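Local coordinates for probable oxidoreductase (Pseudomonas aeruginosa, PDB 4B7X), which is probably an NADP(H)-dependent oxidoreductase of the medium-chain dehydrogenase/reductase family, at residues Y11-R16 with V68-V73. Sequence-based numbering, arbitrary orientation.
Sequences YQLAQR and VGIGEV
Leu-13 is held through both of its backbone polar groups by the turn at Gly-69 to Glu-72. Its N donates to Glu-72 O at 3.0 Å, and its carbonyl O accepts a hydrogen bond from Gly-71 N at 2.7 Å, nearly straight (166° at the hydrogen) and lying in the carbonyl plane. Glu-72 O also receives a CA-H...O contact from Gln-12 CA (3.2 Å). The turn closes on itself with Glu-72 N bonded to Gly-69 O, and Gly-71 adopts the positive phi (86°) of the third position of a type II turn. Between these polar links the Leu-13 side chain points at the loop, its CD1 lying 3.8 Å from Val-68 CB and also touching the end of Ile-70. The Arg-16 chain bends at chi2 (-78°) and brings its guanidinium to the loop, with Ile-70 CD1 over one face, 3.6 Å from Arg-16 NE. Arg-16 NH1 lies beside Val-68 O, modelled too close (2.5 Å) and too bent for more than a doubtful, weak bond. On the edge away from the turn, the backbones of Gln-12, in strand 7-13, and Ala-14, just beyond it, bond to Ser-27 and Thr-25, while Tyr-11 turns away from the loop and its OH is satisfied by Glu-314 O. A single beta bridge pairs Gln-12 with Val-73. The contact thus fastens a type II beta turn, in the loop between helix 53-57 and strand 77-85, to the end of strand 7-13, which pairs antiparallel with strand 26-32, within the GroES-like domain characteristic of medium-chain dehydrogenases/reductases.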
loop_
_atom_site.group_PDB
_atom_site.type_symbol
_atom_site.label_atom_id
_atom_site.label_comp_id
_atom_site.label_asym_id
_atom_site.label_seq_id
_atom_site.Cartn_x
_atom_site.Cartn_y
_atom_site.Cartn_z
ATOM N N TYR H 11 14.225 -17.794 -30.122
ATOM C CA TYR H 11 14.053 -18.599 -28.924
ATOM C C TYR H 11 12.569 -18.727 -28.630
ATOM O O TYR H 11 11.849 -17.729 -28.549
ATOM C CB TYR H 11 14.809 -18.011 -27.732
ATOM C CG TYR H 11 16.238 -18.509 -27.589
ATOM C CD1 TYR H 11 16.500 -19.830 -27.239
ATOM C CD2 TYR H 11 17.326 -17.651 -27.781
ATOM C CE1 TYR H 11 17.800 -20.290 -27.101
ATOM C CE2 TYR H 11 18.631 -18.104 -27.649
ATOM C CZ TYR H 11 18.859 -19.426 -27.311
ATOM O OH TYR H 11 20.143 -19.896 -27.164
ATOM N N GLN H 12 12.121 -19.971 -28.508
ATOM C CA GLN H 12 10.735 -20.294 -28.210
ATOM C C GLN H 12 10.609 -20.758 -26.769
ATOM O O GLN H 12 11.546 -21.343 -26.219
ATOM C CB GLN H 12 10.244 -21.423 -29.122
ATOM C CG GLN H 12 9.853 -21.002 -30.532
ATOM C CD GLN H 12 9.185 -22.123 -31.324
ATOM O OE1 GLN H 12 9.052 -23.253 -30.846
ATOM N NE2 GLN H 12 8.755 -21.807 -32.540
ATOM N N LEU H 13 9.448 -20.517 -26.166
ATOM C CA LEU H 13 9.142 -21.096 -24.861
ATOM C C LEU H 13 8.827 -22.573 -25.063
ATOM O O LEU H 13 7.893 -22.912 -25.791
ATOM C CB LEU H 13 7.948 -20.394 -24.202
ATOM C CG LEU H 13 8.013 -20.090 -22.694
ATOM C CD1 LEU H 13 6.634 -19.781 -22.123
ATOM C CD2 LEU H 13 8.675 -21.196 -21.889
ATOM N N ALA H 14 9.618 -23.439 -24.431
ATOM C CA ALA H 14 9.423 -24.890 -24.507
ATOM C C ALA H 14 8.611 -25.417 -23.321
ATOM O O ALA H 14 7.698 -26.235 -23.492
ATOM C CB ALA H 14 10.764 -25.607 -24.599
ATOM N N GLN H 15 8.953 -24.946 -22.122
ATOM C CA GLN H 15 8.269 -25.355 -20.898
ATOM C C GLN H 15 8.241 -24.233 -19.868
ATOM O O GLN H 15 9.204 -23.466 -19.743
ATOM C CB GLN H 15 8.931 -26.598 -20.291
ATOM C CG GLN H 15 10.379 -26.400 -19.860
ATOM C CD GLN H 15 11.116 -27.708 -19.648
ATOM O OE1 GLN H 15 11.464 -28.058 -18.521
ATOM N NE2 GLN H 15 11.357 -28.439 -20.732
ATOM N N ARG H 16 7.130 -24.144 -19.140
ATOM C CA ARG H 16 7.025 -23.271 -17.980
ATOM C C ARG H 16 8.004 -23.769 -16.914
ATOM O O ARG H 16 7.915 -24.926 -16.494
ATOM C CB ARG H 16 5.607 -23.296 -17.422
ATOM C CG ARG H 16 4.496 -23.236 -18.457
ATOM C CD ARG H 16 4.298 -21.833 -18.984
ATOM N NE ARG H 16 3.120 -21.730 -19.839
ATOM C CZ ARG H 16 2.777 -20.626 -20.495
ATOM N NH1 ARG H 16 3.523 -19.530 -20.390
ATOM N NH2 ARG H 16 1.690 -20.608 -21.254
ATOM N N VAL H 68 3.623 -15.885 -22.078
ATOM C CA VAL H 68 4.058 -16.366 -23.395
ATOM C C VAL H 68 3.478 -17.763 -23.636
ATOM O O VAL H 68 3.546 -18.627 -22.756
ATOM C CB VAL H 68 5.608 -16.382 -23.525
ATOM C CG1 VAL H 68 6.048 -16.960 -24.863
ATOM C CG2 VAL H 68 6.178 -14.979 -23.356
ATOM N N GLY H 69 2.879 -17.965 -24.811
ATOM C CA GLY H 69 2.342 -19.271 -25.182
ATOM C C GLY H 69 3.475 -20.253 -25.411
ATOM O O GLY H 69 4.525 -19.878 -25.921
ATOM N N ILE H 70 3.279 -21.507 -25.015
ATOM C CA ILE H 70 4.253 -22.560 -25.309
ATOM C C ILE H 70 4.381 -22.738 -26.826
ATOM O O ILE H 70 3.377 -22.859 -27.539
ATOM C CB ILE H 70 3.869 -23.906 -24.654
ATOM C CG1 ILE H 70 3.672 -23.746 -23.134
ATOM C CG2 ILE H 70 4.894 -24.989 -24.991
ATOM C CD1 ILE H 70 4.948 -23.549 -22.339
ATOM N N GLY H 71 5.622 -22.731 -27.310
ATOM C CA GLY H 71 5.885 -22.793 -28.740
ATOM C C GLY H 71 5.862 -21.431 -29.407
ATOM O O GLY H 71 6.121 -21.315 -30.595
ATOM N N GLU H 72 5.553 -20.381 -28.656
ATOM C CA GLU H 72 5.639 -19.042 -29.229
ATOM C C GLU H 72 7.045 -18.478 -29.028
ATOM O O GLU H 72 7.796 -18.968 -28.203
ATOM C CB GLU H 72 4.561 -18.119 -28.648
ATOM C CG GLU H 72 3.133 -18.524 -29.009
ATOM C CD GLU H 72 2.826 -18.390 -30.494
ATOM O OE1 GLU H 72 3.244 -17.382 -31.106
ATOM O OE2 GLU H 72 2.156 -19.288 -31.053
ATOM N N VAL H 73 7.402 -17.459 -29.799
ATOM C CA VAL H 73 8.671 -16.777 -29.635
ATOM C C VAL H 73 8.672 -16.099 -28.269
ATOM O O VAL H 73 7.646 -15.590 -27.845
ATOM C CB VAL H 73 8.861 -15.723 -30.746
ATOM C CG1 VAL H 73 10.203 -15.007 -30.605
ATOM C CG2 VAL H 73 8.734 -16.375 -32.113
#